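Long-range contacts in PreproPTTH (Bombyx mori, PDB 5AOQ), which is a cystine-knot neurohormone that binds the receptor tyrosine kinase Torso and probably times development and metamorphosis in the silkworm: residues C17-D25 / P32-C40; C54-K65 / V86-L97. The protein carries 1 engineered substitution. All coordinates share one frame; numbering follows the deposited sequence.

Interaction 1 of 2, residues C17-D25 / P32-C40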
loop_
_atom_site.group_PDB
_atom_site.type_symbol
_atom_site.label_atom_id
_atom_site.label_comp_id
_atom_site.label_asym_id
_atom_site.label_seq_id
_atom_site.Cartn_x
_atom_site.Cartn_y
_atom_site.Cartn_z
ATOM N N CYS D 17 -19.261 20.049 -16.400
ATOM C CA CYS D 17 -18.019 20.805 -16.370
ATOM C C CYS D 17 -16.854 19.912 -16.779
ATOM O O CYS D 17 -16.783 18.748 -16.384
ATOM C CB CYS D 17 -17.765 21.398 -14.985
ATOM S SG CYS D 17 -16.530 22.712 -15.029
ATOM N N LYS D 18 -15.947 20.467 -17.575
ATOM C CA LYS D 18 -14.803 19.717 -18.075
ATOM C C LYS D 18 -13.916 19.224 -16.939
ATOM O O LYS D 18 -13.719 19.922 -15.944
ATOM C CB LYS D 18 -13.979 20.581 -19.034
ATOM C CG LYS D 18 -14.695 20.943 -20.331
ATOM C CD LYS D 18 -14.957 19.727 -21.217
ATOM C CE LYS D 18 -13.665 19.099 -21.724
ATOM N NZ LYS D 18 -13.922 17.950 -22.634
ATOM N N TYR D 19 -13.389 18.014 -17.100
ATOM C CA TYR D 19 -12.452 17.446 -16.141
ATOM C C TYR D 19 -11.251 16.872 -16.886
ATOM O O TYR D 19 -11.407 16.161 -17.881
ATOM C CB TYR D 19 -13.133 16.374 -15.283
ATOM C CG TYR D 19 -13.326 15.047 -15.980
ATOM C CD1 TYR D 19 -14.234 14.912 -17.023
ATOM C CD2 TYR D 19 -12.602 13.928 -15.592
ATOM C CE1 TYR D 19 -14.410 13.699 -17.661
ATOM C CE2 TYR D 19 -12.773 12.712 -16.223
ATOM C CZ TYR D 19 -13.679 12.603 -17.256
ATOM O OH TYR D 19 -13.852 11.392 -17.887
ATOM N N LYS D 20 -10.056 17.204 -16.409
ATOM C CA LYS D 20 -8.817 16.784 -17.055
ATOM C C LYS D 20 -8.016 15.876 -16.127
ATOM O O LYS D 20 -7.849 16.169 -14.940
ATOM C CB LYS D 20 -7.993 18.007 -17.463
ATOM C CG LYS D 20 -6.761 17.690 -18.297
ATOM C CD LYS D 20 -5.856 18.908 -18.450
ATOM C CE LYS D 20 -6.555 20.033 -19.206
ATOM N NZ LYS D 20 -5.678 21.220 -19.400
ATOM N N LYS D 21 -7.526 14.770 -16.680
ATOM C CA LYS D 21 -6.750 13.799 -15.916
ATOM C C LYS D 21 -5.261 14.117 -15.906
ATOM O O LYS D 21 -4.708 14.624 -16.882
ATOM C CB LYS D 21 -6.966 12.393 -16.477
ATOM C CG LYS D 21 -8.281 11.762 -16.060
ATOM C CD LYS D 21 -8.432 10.366 -16.631
ATOM C CE LYS D 21 -9.759 9.738 -16.236
ATOM N NZ LYS D 21 -9.895 8.342 -16.739
ATOM N N GLU D 22 -4.623 13.806 -14.783
ATOM C CA GLU D 22 -3.193 14.008 -14.604
ATOM C C GLU D 22 -2.660 12.932 -13.669
ATOM O O GLU D 22 -3.432 12.280 -12.963
ATOM C CB GLU D 22 -2.898 15.400 -14.040
ATOM C CG GLU D 22 -3.322 16.542 -14.950
ATOM C CD GLU D 22 -2.923 17.900 -14.403
ATOM O OE1 GLU D 22 -2.431 17.962 -13.257
ATOM O OE2 GLU D 22 -3.100 18.905 -15.123
ATOM N N ILE D 23 -1.343 12.754 -13.664
ATOM C CA ILE D 23 -0.711 11.734 -12.837
ATOM C C ILE D 23 0.137 12.386 -11.755
ATOM O O ILE D 23 0.862 13.347 -12.013
ATOM C CB ILE D 23 0.169 10.785 -13.675
ATOM C CG1 ILE D 23 -0.671 10.125 -14.773
ATOM C CG2 ILE D 23 0.820 9.731 -12.776
ATOM C CD1 ILE D 23 0.115 9.237 -15.716
ATOM N N GLU D 24 0.032 11.849 -10.544
ATOM C CA GLU D 24 0.845 12.296 -9.422
ATOM C C GLU D 24 1.871 11.217 -9.092
ATOM O O GLU D 24 1.513 10.077 -8.790
ATOM C CB GLU D 24 -0.036 12.606 -8.212
ATOM C CG GLU D 24 0.668 13.370 -7.104
ATOM C CD GLU D 24 -0.255 13.690 -5.944
ATOM O OE1 GLU D 24 -1.467 13.406 -6.050
ATOM O OE2 GLU D 24 0.232 14.226 -4.927
ATOM N N ASP D 25 3.147 11.583 -9.163
ATOM C CA ASP D 25 4.238 10.627 -9.007
ATOM C C ASP D 25 4.454 10.189 -7.561
ATOM O O ASP D 25 4.584 8.999 -7.284
ATOM C CB ASP D 25 5.537 11.221 -9.554
ATOM C CG ASP D 25 6.618 10.177 -9.744
ATOM O OD1 ASP D 25 7.339 9.882 -8.769
ATOM O OD2 ASP D 25 6.746 9.647 -10.869
ATOM N N PRO D 32 1.715 3.106 -3.412
ATOM C CA PRO D 32 0.996 3.531 -4.615
ATOM C C PRO D 32 1.736 4.683 -5.282
ATOM O O PRO D 32 1.503 5.840 -4.933
ATOM C CB PRO D 32 -0.362 3.971 -4.073
ATOM C CG PRO D 32 -0.056 4.478 -2.712
ATOM C CD PRO D 32 1.065 3.613 -2.189
ATOM N N ARG D 33 2.632 4.374 -6.212
ATOM C CA ARG D 33 3.461 5.401 -6.827
ATOM C C ARG D 33 2.604 6.345 -7.660
ATOM O O ARG D 33 2.342 7.477 -7.256
ATOM C CB ARG D 33 4.550 4.769 -7.697
ATOM C CG ARG D 33 5.482 5.780 -8.344
ATOM C CD ARG D 33 6.622 5.102 -9.079
ATOM N NE ARG D 33 7.516 6.069 -9.711
ATOM C CZ ARG D 33 8.658 5.752 -10.314
ATOM N NH1 ARG D 33 9.057 4.489 -10.373
ATOM N NH2 ARG D 33 9.404 6.702 -10.861
ATOM N N PHE D 34 2.153 5.870 -8.813
ATOM C CA PHE D 34 1.369 6.697 -9.717
ATOM C C PHE D 34 -0.065 6.853 -9.222
ATOM O O PHE D 34 -0.779 5.865 -9.046
ATOM C CB PHE D 34 1.370 6.093 -11.120
ATOM C CG PHE D 34 2.742 5.888 -11.690
ATOM C CD1 PHE D 34 3.412 6.934 -12.303
ATOM C CD2 PHE D 34 3.365 4.655 -11.608
ATOM C CE1 PHE D 34 4.673 6.751 -12.831
ATOM C CE2 PHE D 34 4.628 4.466 -12.133
ATOM C CZ PHE D 34 5.284 5.516 -12.744
ATOM N N ILE D 35 -0.474 8.099 -8.996
ATOM C CA ILE D 35 -1.831 8.405 -8.552
ATOM C C ILE D 35 -2.609 9.119 -9.651
ATOM O O ILE D 35 -2.080 10.000 -10.329
ATOM C CB ILE D 35 -1.821 9.274 -7.266
ATOM C CG1 ILE D 35 -1.875 8.399 -6.015
ATOM C CG2 ILE D 35 -3.001 10.248 -7.228
ATOM C CD1 ILE D 35 -0.859 7.282 -5.985
ATOM N N GLU D 36 -3.870 8.730 -9.813
ATOM C CA GLU D 36 -4.753 9.341 -10.800
ATOM C C GLU D 36 -5.434 10.578 -10.219
ATOM O O GLU D 36 -6.107 10.497 -9.191
ATOM C CB GLU D 36 -5.798 8.328 -11.276
ATOM C CG GLU D 36 -6.772 8.868 -12.311
ATOM C CD GLU D 36 -7.750 7.814 -12.794
ATOM O OE1 GLU D 36 -7.504 6.614 -12.555
ATOM O OE2 GLU D 36 -8.769 8.185 -13.413
ATOM N N THR D 37 -5.251 11.718 -10.882
ATOM C CA THR D 37 -5.837 12.980 -10.437
ATOM C C THR D 37 -6.712 13.593 -11.528
ATOM O O THR D 37 -6.237 13.866 -12.628
ATOM C CB THR D 37 -4.743 13.994 -10.039
ATOM O OG1 THR D 37 -3.905 13.425 -9.027
ATOM C CG2 THR D 37 -5.360 15.287 -9.516
ATOM N N ARG D 38 -7.986 13.815 -11.208
ATOM C CA ARG D 38 -8.939 14.386 -12.158
ATOM C C ARG D 38 -9.270 15.830 -11.797
ATOM O O ARG D 38 -10.169 16.085 -10.996
ATOM C CB ARG D 38 -10.220 13.549 -12.193
ATOM C CG ARG D 38 -9.999 12.100 -12.592
ATOM C CD ARG D 38 -11.247 11.264 -12.375
ATOM N NE ARG D 38 -11.032 9.860 -12.710
ATOM C CZ ARG D 38 -11.923 8.895 -12.509
ATOM N NH1 ARG D 38 -13.104 9.174 -11.969
ATOM N NH2 ARG D 38 -11.634 7.645 -12.844
ATOM N N ASN D 39 -8.556 16.771 -12.406
ATOM C CA ASN D 39 -8.752 18.189 -12.118
ATOM C C ASN D 39 -9.816 18.795 -13.026
ATOM O O ASN D 39 -10.411 18.096 -13.843
ATOM C CB ASN D 39 -7.435 18.952 -12.273
ATOM C CG ASN D 39 -6.331 18.387 -11.404
ATOM O OD1 ASN D 39 -5.301 17.933 -11.904
ATOM N ND2 ASN D 39 -6.539 18.413 -10.092
ATOM N N CYS D 40 -10.052 20.095 -12.872
ATOM C CA CYS D 40 -11.004 20.812 -13.716
ATOM C C CYS D 40 -10.280 21.518 -14.857
ATOM O O CYS D 40 -9.894 22.681 -14.734
ATOM C CB CYS D 40 -11.797 21.829 -12.895
ATOM S SG CYS D 40 -12.898 21.121 -11.644
#
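Lys20, Glu22 and Glu24 each pair with a residue of the antiparallel strand 35-39, exchanging two backbone hydrogen bonds apiece with Asn39, Thr37 and Ile35; Glu24 N to Ile35 O measures 2.8 Å. Between these pairs Lys21 sits against Arg38 and Ile23 against Glu36, all four on one face. There Glu36, its CG anti to the backbone N (chi1 -180°) and the chain extended, brings OE2 to the edge of the Arg38 guanidinium. Arg38 grips that single oxygen side-on, NE at 2.9 Å and NH2 at 3.0 Å from Glu36 OE2, both from the same side of the carboxylate plane and about 40° out of it. Lys21 runs alongside Arg38 and adds a salt bridge from NZ to Glu36 OE2, 3.5 Å. This is a two-stranded β-hairpin of the cystine-knot hormone, and its ionic face is shared: Lys21 NZ also makes weak hydrogen bonds to Torso, while Arg38 NH2 donates to Leu58 O of the second subunit. With an alanine in place of Glu36, the neighbouring charges of Lys21 and Arg38 would probably be left without their shared carboxylate and the guanidinium less firmly held, Leu58 O of the second subunit still gripping NH2. Further along, Ile23 CG2 meets the edge of the Phe34 ring, 3.8 Å from CD1; the same ring stacks on His202 of Torso. Beyond it Asp25 and Arg33 lie side by side, OD2 near the guanidinium edge in a long salt bridge, Asp25 OD2 to Arg33 NE 3.8 Å, their planes 80° apart. On the other face of the hairpin, the methyl CG2 of Ile35 rests 3.7 Å from Glu24 OE1, and Glu24 OE2 accepts a hydrogen bond from His90.

Interaction 2 of 2, residues C54-K65 / V86-L97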
loop_
_atom_site.group_PDB
_atom_site.type_symbol
_atom_site.label_atom_id
_atom_site.label_comp_id
_atom_site.label_asym_id
_atom_site.label_seq_id
_atom_site.Cartn_x
_atom_site.Cartn_y
_atom_site.Cartn_z
ATOM N N CYS D 54 -17.392 25.524 -10.892
ATOM C CA CYS D 54 -16.861 24.173 -10.974
ATOM C C CYS D 54 -15.881 23.913 -9.834
ATOM O O CYS D 54 -14.871 24.606 -9.705
ATOM C CB CYS D 54 -16.171 23.947 -12.315
ATOM S SG CYS D 54 -17.247 24.111 -13.748
ATOM N N LYS D 55 -16.185 22.914 -9.012
ATOM C CA LYS D 55 -15.310 22.525 -7.914
ATOM C C LYS D 55 -14.502 21.323 -8.350
ATOM O O LYS D 55 -14.864 20.649 -9.310
ATOM C CB LYS D 55 -16.114 22.164 -6.653
ATOM C CG LYS D 55 -16.697 20.731 -6.671
ATOM C CD LYS D 55 -17.316 20.306 -5.347
ATOM C CE LYS D 55 -17.890 18.898 -5.468
ATOM N NZ LYS D 55 -18.256 18.270 -4.171
ATOM N N GLU D 56 -13.414 21.058 -7.638
ATOM C CA GLU D 56 -12.666 19.829 -7.828
ATOM C C GLU D 56 -13.017 18.935 -6.645
ATOM O O GLU D 56 -12.828 19.313 -5.488
ATOM C CB GLU D 56 -11.161 20.096 -7.941
ATOM C CG GLU D 56 -10.490 20.665 -6.704
ATOM C CD GLU D 56 -9.004 20.892 -6.910
ATOM O OE1 GLU D 56 -8.467 20.431 -7.940
ATOM O OE2 GLU D 56 -8.372 21.530 -6.043
ATOM N N SER D 57 -13.562 17.760 -6.935
ATOM C CA SER D 57 -14.037 16.864 -5.889
ATOM C C SER D 57 -12.870 16.185 -5.188
ATOM O O SER D 57 -12.229 15.296 -5.744
ATOM C CB SER D 57 -14.985 15.817 -6.472
ATOM O OG SER D 57 -15.530 14.998 -5.453
ATOM N N LEU D 58 -12.599 16.615 -3.960
ATOM C CA LEU D 58 -11.510 16.049 -3.178
ATOM C C LEU D 58 -11.893 14.703 -2.577
ATOM O O LEU D 58 -12.963 14.554 -1.983
ATOM C CB LEU D 58 -11.099 17.012 -2.063
ATOM C CG LEU D 58 -10.520 18.358 -2.500
ATOM C CD1 LEU D 58 -10.303 19.252 -1.289
ATOM C CD2 LEU D 58 -9.219 18.175 -3.272
ATOM N N TYR D 59 -11.007 13.726 -2.743
ATOM C CA TYR D 59 -11.197 12.394 -2.181
ATOM C C TYR D 59 -9.912 11.941 -1.500
ATOM O O TYR D 59 -8.830 12.031 -2.082
ATOM C CB TYR D 59 -11.610 11.399 -3.267
ATOM C CG TYR D 59 -11.827 9.993 -2.756
ATOM C CD1 TYR D 59 -13.064 9.594 -2.265
ATOM C CD2 TYR D 59 -10.798 9.061 -2.766
ATOM C CE1 TYR D 59 -13.268 8.310 -1.795
ATOM C CE2 TYR D 59 -10.991 7.775 -2.300
ATOM C CZ TYR D 59 -12.228 7.404 -1.816
ATOM O OH TYR D 59 -12.424 6.125 -1.352
ATOM N N SER D 60 -10.039 11.462 -0.266
ATOM C CA SER D 60 -8.884 11.056 0.530
ATOM C C SER D 60 -8.489 9.607 0.274
ATOM O O SER D 60 -9.297 8.695 0.455
ATOM C CB SER D 60 -9.170 11.253 2.021
ATOM O OG SER D 60 -9.297 12.627 2.342
ATOM N N ILE D 61 -7.243 9.410 -0.147
ATOM C CA ILE D 61 -6.680 8.073 -0.320
ATOM C C ILE D 61 -5.509 7.887 0.640
ATOM O O ILE D 61 -4.922 8.864 1.110
ATOM C CB ILE D 61 -6.210 7.824 -1.767
ATOM C CG1 ILE D 61 -5.219 8.906 -2.206
ATOM C CG2 ILE D 61 -7.408 7.784 -2.706
ATOM C CD1 ILE D 61 -4.540 8.620 -3.528
ATOM N N THR D 62 -5.177 6.632 0.929
ATOM C CA THR D 62 -4.111 6.316 1.876
ATOM C C THR D 62 -2.810 5.953 1.161
ATOM O O THR D 62 -2.804 5.134 0.242
ATOM C CB THR D 62 -4.519 5.150 2.797
ATOM O OG1 THR D 62 -5.786 5.433 3.401
ATOM C CG2 THR D 62 -3.480 4.936 3.883
ATOM N N ILE D 63 -1.714 6.575 1.594
ATOM C CA ILE D 63 -0.381 6.274 1.071
ATOM C C ILE D 63 0.558 5.877 2.210
ATOM O O ILE D 63 0.429 6.377 3.327
ATOM C CB ILE D 63 0.210 7.476 0.294
ATOM C CG1 ILE D 63 -0.538 7.671 -1.024
ATOM C CG2 ILE D 63 1.700 7.284 0.012
ATOM C CD1 ILE D 63 -1.645 8.679 -0.942
ATOM N N LEU D 64 1.504 4.987 1.914
ATOM C CA LEU D 64 2.457 4.502 2.910
ATOM C C LEU D 64 3.829 5.151 2.734
ATOM O O LEU D 64 4.312 5.299 1.611
ATOM C CB LEU D 64 2.591 2.980 2.821
ATOM C CG LEU D 64 1.323 2.153 3.053
ATOM C CD1 LEU D 64 1.623 0.669 2.927
ATOM C CD2 LEU D 64 0.713 2.452 4.409
ATOM N N LYS D 65 4.449 5.535 3.850
ATOM C CA LYS D 65 5.771 6.166 3.833
ATOM C C LYS D 65 6.872 5.165 4.198
ATOM O O LYS D 65 6.588 4.086 4.717
ATOM C CB LYS D 65 5.804 7.359 4.791
ATOM C CG LYS D 65 4.740 8.417 4.508
ATOM C CD LYS D 65 5.000 9.173 3.208
ATOM C CE LYS D 65 6.138 10.173 3.353
ATOM N NZ LYS D 65 6.332 10.986 2.118
ATOM N N VAL D 86 4.371 4.005 7.589
ATOM C CA VAL D 86 3.279 4.812 8.127
ATOM C C VAL D 86 2.277 5.174 7.043
ATOM O O VAL D 86 2.648 5.659 5.974
ATOM C CB VAL D 86 3.786 6.113 8.788
ATOM C CG1 VAL D 86 2.629 7.061 9.123
ATOM C CG2 VAL D 86 4.589 5.800 10.024
ATOM N N ALA D 87 1.002 4.942 7.343
ATOM C CA ALA D 87 -0.084 5.270 6.429
ATOM C C ALA D 87 -0.585 6.680 6.700
ATOM O O ALA D 87 -0.841 7.048 7.846
ATOM C CB ALA D 87 -1.217 4.270 6.569
ATOM N N GLU D 88 -0.723 7.463 5.635
ATOM C CA GLU D 88 -1.212 8.829 5.744
ATOM C C GLU D 88 -2.272 9.096 4.687
ATOM O O GLU D 88 -2.226 8.546 3.584
ATOM C CB GLU D 88 -0.063 9.831 5.613
ATOM C CG GLU D 88 0.668 9.790 4.279
ATOM C CD GLU D 88 1.705 10.890 4.156
ATOM O OE1 GLU D 88 2.773 10.777 4.795
ATOM O OE2 GLU D 88 1.453 11.867 3.421
ATOM N N SER D 89 -3.227 9.949 5.043
ATOM C CA SER D 89 -4.303 10.330 4.141
ATOM C C SER D 89 -3.806 11.322 3.099
ATOM O O SER D 89 -2.891 12.104 3.355
ATOM C CB SER D 89 -5.469 10.932 4.927
ATOM O OG SER D 89 -6.494 11.374 4.056
ATOM N N HIS D 90 -4.419 11.274 1.921
ATOM C CA HIS D 90 -4.031 12.129 0.809
ATOM C C HIS D 90 -5.258 12.529 -0.006
ATOM O O HIS D 90 -5.755 11.738 -0.808
ATOM C CB HIS D 90 -3.014 11.411 -0.079
ATOM C CG HIS D 90 -2.318 12.309 -1.054
ATOM N ND1 HIS D 90 -1.684 13.472 -0.674
ATOM C CD2 HIS D 90 -2.153 12.211 -2.394
ATOM C CE1 HIS D 90 -1.161 14.054 -1.738
ATOM N NE2 HIS D 90 -1.430 13.309 -2.795
ATOM N N PRO D 91 -5.764 13.756 0.211
ATOM C CA PRO D 91 -6.889 14.216 -0.605
ATOM C C PRO D 91 -6.453 14.522 -2.029
ATOM O O PRO D 91 -5.399 15.127 -2.227
ATOM C CB PRO D 91 -7.353 15.482 0.116
ATOM C CG PRO D 91 -6.138 15.985 0.801
ATOM C CD PRO D 91 -5.357 14.767 1.204
ATOM N N VAL D 92 -7.247 14.095 -3.005
ATOM C CA VAL D 92 -6.939 14.356 -4.405
ATOM C C VAL D 92 -8.218 14.623 -5.193
ATOM O O VAL D 92 -9.279 14.080 -4.880
ATOM C CB VAL D 92 -6.166 13.171 -5.035
ATOM C CG1 VAL D 92 -7.014 11.901 -5.026
ATOM C CG2 VAL D 92 -5.707 13.509 -6.447
ATOM N N SER D 93 -8.112 15.469 -6.213
ATOM C CA SER D 93 -9.233 15.733 -7.102
ATOM C C SER D 93 -9.607 14.460 -7.843
ATOM O O SER D 93 -8.744 13.789 -8.408
ATOM C CB SER D 93 -8.892 16.841 -8.097
ATOM O OG SER D 93 -10.001 17.128 -8.933
ATOM N N VAL D 94 -10.896 14.133 -7.836
ATOM C CA VAL D 94 -11.371 12.892 -8.435
ATOM C C VAL D 94 -12.608 13.137 -9.304
ATOM O O VAL D 94 -13.149 12.212 -9.912
ATOM C CB VAL D 94 -11.683 11.846 -7.340
ATOM C CG1 VAL D 94 -13.028 12.129 -6.666
ATOM C CG2 VAL D 94 -11.647 10.446 -7.920
ATOM N N ALA D 95 -13.052 14.388 -9.361
ATOM C CA ALA D 95 -14.167 14.768 -10.217
ATOM C C ALA D 95 -14.262 16.284 -10.272
ATOM O O ALA D 95 -13.709 16.974 -9.416
ATOM C CB ALA D 95 -15.474 14.169 -9.708
ATOM N N CYS D 96 -14.950 16.796 -11.289
ATOM C CA CYS D 96 -15.217 18.225 -11.395
ATOM C C CYS D 96 -16.726 18.453 -11.387
ATOM O O CYS D 96 -17.433 17.988 -12.283
ATOM C CB CYS D 96 -14.586 18.812 -12.658
ATOM S SG CYS D 96 -14.575 20.620 -12.680
ATOM N N LEU D 97 -17.210 19.167 -10.374
ATOM C CA LEU D 97 -18.644 19.313 -10.142
ATOM C C LEU D 97 -19.034 20.781 -9.963
ATOM O O LEU D 97 -18.248 21.581 -9.462
ATOM C CB LEU D 97 -19.052 18.492 -8.919
ATOM C CG LEU D 97 -18.648 17.013 -8.986
ATOM C CD1 LEU D 97 -18.865 16.305 -7.654
ATOM C CD2 LEU D 97 -19.410 16.299 -10.090
#
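The His90 imidazole takes Ile61 CD1 at its edge, near the ring plane, NE2 being held by Glu24 OE2 of the hairpin. The phenol of Tyr59 has Ile61 CG2 at its edge and in plane. With its CG anti to the backbone N (chi1 -180°), this ring is carried away from strand 86-97 to the second subunit: OH bonds Glu36 O of the second subunit and the side chain packs on Val94 of that subunit. These are the two long, twisted antiparallel strands of the cystine-knot fold, and they touch the second subunit at Ser57, Leu58, Tyr59, Leu64 and Val94. A β-bulge interrupts the regular pairing, and Ser57 faces both Val94 and Ala95. Ser57 N bonds Ala95 O at 2.6 Å. Ser57 O accepts from Val94 N at 2.7 Å. Val94 turns CG1 between its backbone N and carbonyl carbon (chi1 78°), which brings that methyl to Tyr59 CB of the same chain, 3.8 Å away. Toward one end Ala87 CB touches Thr62 CG2 at 3.6 Å and also meets Leu64 CD2; Leu64 packs on its own counterpart in the second subunit. Toward the other, the extended Lys55 chain runs alongside Leu97, CE 3.5 Å from Leu97 CD1. Beside them Cys54 CB rests 3.7 Å from Cys96 SG.

In the fold
From the N terminus the chain first passes Cys17, runs up strand 20-24, turns through residues 25-34 and comes back along strand 35-39, so interaction 1 closes a short hairpin. It then continues, through a segment not modelled, into strand 55-65, and interaction 2 brings strand 86-97 back after a loop of 20 residues. The two contacts follow in series, neither nesting nor crossing, with centres about 10 Å apart. Two disulfides tie them together, Cys17 to Cys54 and Cys40 to Cys96, and Thr37 packs on Val92 farther along the strands. Both contacts reach the second subunit, while Torso meets interaction 1 more extensively than interaction 2.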